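Local coordinates for Lpg0393 helical bundle domain-containing protein (PDB 4R0G), which acts as a guanine-nucleotide exchange factor for the small GTPases Rab5, Rab21 and Rab22, probably through its VPS9-like domain, at residues Y17-K25 / L78-I89. Sequence-based numbering, arbitrary orientation.
Sequences YLLFLQWPK and LREGLSYALTTI
Leu21 packs between Leu78 and Leu86, with 103 Å² of it buried by the 78-89 segment. Its two methyls diverge: CD1 meets Leu78 CD2 at 3.6 Å, whereas CD2 lies against the helix backbone, 4.0 Å from Leu86 CA. With chi1 at -68°, CG stands beside the backbone N and anti to the carbonyl carbon, which turns the branched end toward 78-89. Three residues earlier, in helix 17-20, Leu18 places CD2 3.6 Å from Leu82 CD2, two leucine ends meeting obliquely. At the other end, Ile89 sends CD1 among three rings of the 17-25 segment. The methyl is 3.9 Å from Phe20 CZ. It also sits at the indole edge, 4.0 Å from Trp23 CE3, and touches Pro24 CD. No hydrogen bond links the segments, so the 439 Å² interface is held by apolar packing. Both segments belong to the all-helical VPS9-like domain, the fold of Rab5-family exchange factors, and the centre of the contact is about 3 Å from the centre of the chain. The type I turn from Phe20 to Trp23, with Trp23 N bonded to Phe20 O, separates helix 17-20 from helix 23-30 and brings Leu21 O to 3.5 Å from Ala85 CB, with Pro24 CG against the same methyl. In the next shell, helix 58-71 touches Leu21 through Leu67, and helix 155-183 touches Leu18 through Val168. Trp51 of helix 40-53 packs on Ile89 and meets the Trp23 ring edge-to-face.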
loop_
_atom_site.group_PDB
_atom_site.type_symbol
_atom_site.label_atom_id
_atom_site.label_comp_id
_atom_site.label_asym_id
_atom_site.label_seq_id
_atom_site.Cartn_x
_atom_site.Cartn_y
_atom_site.Cartn_z
ATOM N N TYR A 17 -17.379 -6.629 -3.754
ATOM C CA TYR A 17 -16.134 -7.324 -3.524
ATOM C C TYR A 17 -15.652 -7.301 -2.078
ATOM O O TYR A 17 -15.263 -8.343 -1.542
ATOM C CB TYR A 17 -15.054 -6.842 -4.483
ATOM C CG TYR A 17 -15.285 -7.165 -5.944
ATOM C CD1 TYR A 17 -15.424 -8.468 -6.392
ATOM C CD2 TYR A 17 -15.303 -6.157 -6.888
ATOM C CE1 TYR A 17 -15.605 -8.751 -7.757
ATOM C CE2 TYR A 17 -15.476 -6.429 -8.238
ATOM C CZ TYR A 17 -15.624 -7.724 -8.664
ATOM O OH TYR A 17 -15.793 -7.955 -10.009
ATOM N N LEU A 18 -15.687 -6.125 -1.447
ATOM C CA LEU A 18 -15.293 -5.983 -0.034
ATOM C C LEU A 18 -16.070 -6.954 0.803
ATOM O O LEU A 18 -15.526 -7.546 1.740
ATOM C CB LEU A 18 -15.513 -4.564 0.482
ATOM C CG LEU A 18 -14.350 -3.738 -0.007
ATOM C CD1 LEU A 18 -14.589 -2.271 0.184
ATOM C CD2 LEU A 18 -13.137 -4.255 0.740
ATOM N N LEU A 19 -17.338 -7.132 0.443
ATOM C CA LEU A 19 -18.162 -8.127 1.103
ATOM C C LEU A 19 -17.694 -9.540 0.749
ATOM O O LEU A 19 -17.560 -10.387 1.625
ATOM C CB LEU A 19 -19.647 -7.908 0.772
ATOM C CG LEU A 19 -20.573 -8.986 1.329
ATOM C CD1 LEU A 19 -20.406 -9.060 2.863
ATOM C CD2 LEU A 19 -22.039 -8.760 0.876
ATOM N N PHE A 20 -17.433 -9.794 -0.527
ATOM C CA PHE A 20 -17.003 -11.136 -0.919
ATOM C C PHE A 20 -15.763 -11.594 -0.160
ATOM O O PHE A 20 -15.684 -12.747 0.256
ATOM C CB PHE A 20 -16.757 -11.214 -2.400
ATOM C CG PHE A 20 -15.850 -12.346 -2.798
ATOM C CD1 PHE A 20 -16.302 -13.661 -2.753
ATOM C CD2 PHE A 20 -14.552 -12.107 -3.249
ATOM C CE1 PHE A 20 -15.487 -14.719 -3.116
ATOM C CE2 PHE A 20 -13.739 -13.175 -3.630
ATOM C CZ PHE A 20 -14.227 -14.486 -3.563
ATOM N N LEU A 21 -14.828 -10.656 0.048
ATOM C CA LEU A 21 -13.567 -10.856 0.797
ATOM C C LEU A 21 -13.738 -11.153 2.289
ATOM O O LEU A 21 -12.758 -11.357 3.000
ATOM C CB LEU A 21 -12.635 -9.652 0.622
ATOM C CG LEU A 21 -12.054 -9.431 -0.788
ATOM C CD1 LEU A 21 -11.113 -8.272 -0.811
ATOM C CD2 LEU A 21 -11.344 -10.664 -1.269
ATOM N N GLN A 22 -14.981 -11.124 2.762
ATOM C CA GLN A 22 -15.309 -11.361 4.167
ATOM C C GLN A 22 -15.568 -12.848 4.386
ATOM O O GLN A 22 -15.762 -13.340 5.509
ATOM C CB GLN A 22 -16.569 -10.576 4.499
ATOM C CG GLN A 22 -16.582 -9.825 5.788
ATOM C CD GLN A 22 -17.712 -8.808 5.810
ATOM O OE1 GLN A 22 -17.472 -7.611 5.665
ATOM N NE2 GLN A 22 -18.959 -9.286 5.970
ATOM N N TRP A 23 -15.581 -13.539 3.259
ATOM C CA TRP A 23 -15.846 -14.960 3.179
ATOM C C TRP A 23 -14.938 -15.798 4.068
ATOM O O TRP A 23 -15.424 -16.622 4.853
ATOM C CB TRP A 23 -15.659 -15.397 1.727
ATOM C CG TRP A 23 -16.101 -16.757 1.391
ATOM C CD1 TRP A 23 -17.044 -17.505 2.037
ATOM C CD2 TRP A 23 -15.656 -17.536 0.278
ATOM N NE1 TRP A 23 -17.203 -18.709 1.403
ATOM C CE2 TRP A 23 -16.371 -18.761 0.317
ATOM C CE3 TRP A 23 -14.723 -17.322 -0.748
ATOM C CZ2 TRP A 23 -16.174 -19.787 -0.629
ATOM C CZ3 TRP A 23 -14.526 -18.335 -1.693
ATOM C CH2 TRP A 23 -15.260 -19.562 -1.626
ATOM N N PRO A 24 -13.606 -15.618 3.936
ATOM C CA PRO A 24 -12.809 -16.557 4.716
ATOM C C PRO A 24 -12.945 -16.352 6.244
ATOM O O PRO A 24 -12.647 -17.264 7.025
ATOM C CB PRO A 24 -11.385 -16.351 4.169
ATOM C CG PRO A 24 -11.376 -15.054 3.529
ATOM C CD PRO A 24 -12.760 -14.692 3.151
ATOM N N LYS A 25 -13.439 -15.190 6.663
ATOM C CA LYS A 25 -13.716 -14.961 8.080
ATOM C C LYS A 25 -14.978 -15.729 8.514
ATOM O O LYS A 25 -15.068 -16.217 9.640
ATOM C CB LYS A 25 -13.833 -13.451 8.364
ATOM C CG LYS A 25 -13.988 -13.108 9.826
ATOM C CD LYS A 25 -14.643 -11.743 10.038
ATOM C CE LYS A 25 -14.904 -11.508 11.543
ATOM N NZ LYS A 25 -15.091 -10.063 11.909
ATOM N N LEU A 78 -6.101 -2.786 -1.754
ATOM C CA LEU A 78 -6.312 -3.870 -0.796
ATOM C C LEU A 78 -5.029 -4.204 -0.079
ATOM O O LEU A 78 -4.178 -4.881 -0.637
ATOM C CB LEU A 78 -6.845 -5.118 -1.521
ATOM C CG LEU A 78 -8.150 -4.985 -2.313
ATOM C CD1 LEU A 78 -8.161 -5.960 -3.471
ATOM C CD2 LEU A 78 -9.393 -5.195 -1.438
ATOM N N ARG A 79 -4.911 -3.792 1.177
ATOM C CA ARG A 79 -3.680 -3.996 1.932
ATOM C C ARG A 79 -3.998 -4.931 3.067
ATOM O O ARG A 79 -5.162 -5.252 3.268
ATOM C CB ARG A 79 -3.163 -2.652 2.485
ATOM C CG ARG A 79 -3.119 -1.471 1.474
ATOM C CD ARG A 79 -2.221 -0.313 1.976
ATOM N NE ARG A 79 -2.698 1.054 1.681
ATOM C CZ ARG A 79 -2.978 1.518 0.467
ATOM N NH1 ARG A 79 -2.833 0.725 -0.567
ATOM N NH2 ARG A 79 -3.402 2.763 0.285
ATOM N N GLU A 80 -2.985 -5.340 3.834
ATOM C CA GLU A 80 -3.195 -6.129 5.060
ATOM C C GLU A 80 -4.169 -7.324 4.962
ATOM O O GLU A 80 -4.058 -8.186 4.086
ATOM C CB GLU A 80 -3.623 -5.211 6.214
ATOM C CG GLU A 80 -2.555 -4.202 6.651
ATOM C CD GLU A 80 -1.378 -4.853 7.379
ATOM O OE1 GLU A 80 -0.625 -5.642 6.752
ATOM O OE2 GLU A 80 -1.210 -4.577 8.591
ATOM N N GLY A 81 -5.127 -7.359 5.885
ATOM C CA GLY A 81 -6.061 -8.461 5.993
ATOM C C GLY A 81 -6.932 -8.607 4.779
ATOM O O GLY A 81 -7.262 -9.729 4.409
ATOM N N LEU A 82 -7.315 -7.489 4.166
ATOM C CA LEU A 82 -8.085 -7.520 2.918
ATOM C C LEU A 82 -7.263 -8.200 1.860
ATOM O O LEU A 82 -7.779 -8.929 1.025
ATOM C CB LEU A 82 -8.460 -6.110 2.456
ATOM C CG LEU A 82 -9.651 -5.577 3.251
ATOM C CD1 LEU A 82 -9.788 -4.083 3.126
ATOM C CD2 LEU A 82 -10.905 -6.258 2.733
ATOM N N SER A 83 -5.961 -7.957 1.926
ATOM C CA SER A 83 -5.036 -8.559 0.996
ATOM C C SER A 83 -4.850 -10.040 1.276
ATOM O O SER A 83 -4.919 -10.856 0.355
ATOM C CB SER A 83 -3.695 -7.849 1.005
ATOM O OG SER A 83 -2.755 -8.723 0.432
ATOM N N TYR A 84 -4.626 -10.385 2.544
ATOM C CA TYR A 84 -4.499 -11.789 2.941
ATOM C C TYR A 84 -5.724 -12.587 2.493
ATOM O O TYR A 84 -5.593 -13.738 2.071
ATOM C CB TYR A 84 -4.290 -11.918 4.457
ATOM C CG TYR A 84 -4.020 -13.335 4.971
ATOM C CD1 TYR A 84 -2.762 -13.919 4.837
ATOM C CD2 TYR A 84 -5.013 -14.070 5.633
ATOM C CE1 TYR A 84 -2.499 -15.213 5.325
ATOM C CE2 TYR A 84 -4.765 -15.354 6.130
ATOM C CZ TYR A 84 -3.501 -15.924 5.972
ATOM O OH TYR A 84 -3.243 -17.203 6.447
ATOM N N ALA A 85 -6.909 -11.982 2.595
ATOM C CA ALA A 85 -8.126 -12.660 2.173
ATOM C C ALA A 85 -7.971 -13.037 0.722
ATOM O O ALA A 85 -8.059 -14.200 0.347
ATOM C CB ALA A 85 -9.314 -11.755 2.340
ATOM N N LEU A 86 -7.690 -12.022 -0.083
ATOM C CA LEU A 86 -7.607 -12.155 -1.520
ATOM C C LEU A 86 -6.634 -13.244 -1.928
ATOM O O LEU A 86 -6.962 -14.113 -2.730
ATOM C CB LEU A 86 -7.208 -10.826 -2.120
ATOM C CG LEU A 86 -7.212 -10.925 -3.630
ATOM C CD1 LEU A 86 -8.089 -9.856 -4.212
ATOM C CD2 LEU A 86 -5.777 -10.778 -4.107
ATOM N N THR A 87 -5.445 -13.219 -1.346
ATOM C CA THR A 87 -4.413 -14.178 -1.719
ATOM C C THR A 87 -4.759 -15.584 -1.258
ATOM O O THR A 87 -4.502 -16.548 -1.975
ATOM C CB THR A 87 -3.049 -13.763 -1.172
ATOM O OG1 THR A 87 -3.201 -13.432 0.212
ATOM C CG2 THR A 87 -2.511 -12.538 -1.933
ATOM N N THR A 88 -5.334 -15.698 -0.066
ATOM C CA THR A 88 -5.718 -16.982 0.459
ATOM C C THR A 88 -6.832 -17.581 -0.412
ATOM O O THR A 88 -6.962 -18.798 -0.551
ATOM C CB THR A 88 -6.269 -16.833 1.862
ATOM O OG1 THR A 88 -5.316 -16.160 2.681
ATOM C CG2 THR A 88 -6.585 -18.216 2.479
ATOM N N ILE A 89 -7.652 -16.721 -0.998
ATOM C CA ILE A 89 -8.716 -17.220 -1.836
ATOM C C ILE A 89 -8.121 -17.679 -3.163
ATOM O O ILE A 89 -8.562 -18.665 -3.747
ATOM C CB ILE A 89 -9.829 -16.178 -2.026
ATOM C CG1 ILE A 89 -10.560 -15.956 -0.699
ATOM C CG2 ILE A 89 -10.795 -16.624 -3.079
ATOM C CD1 ILE A 89 -11.596 -14.858 -0.737
#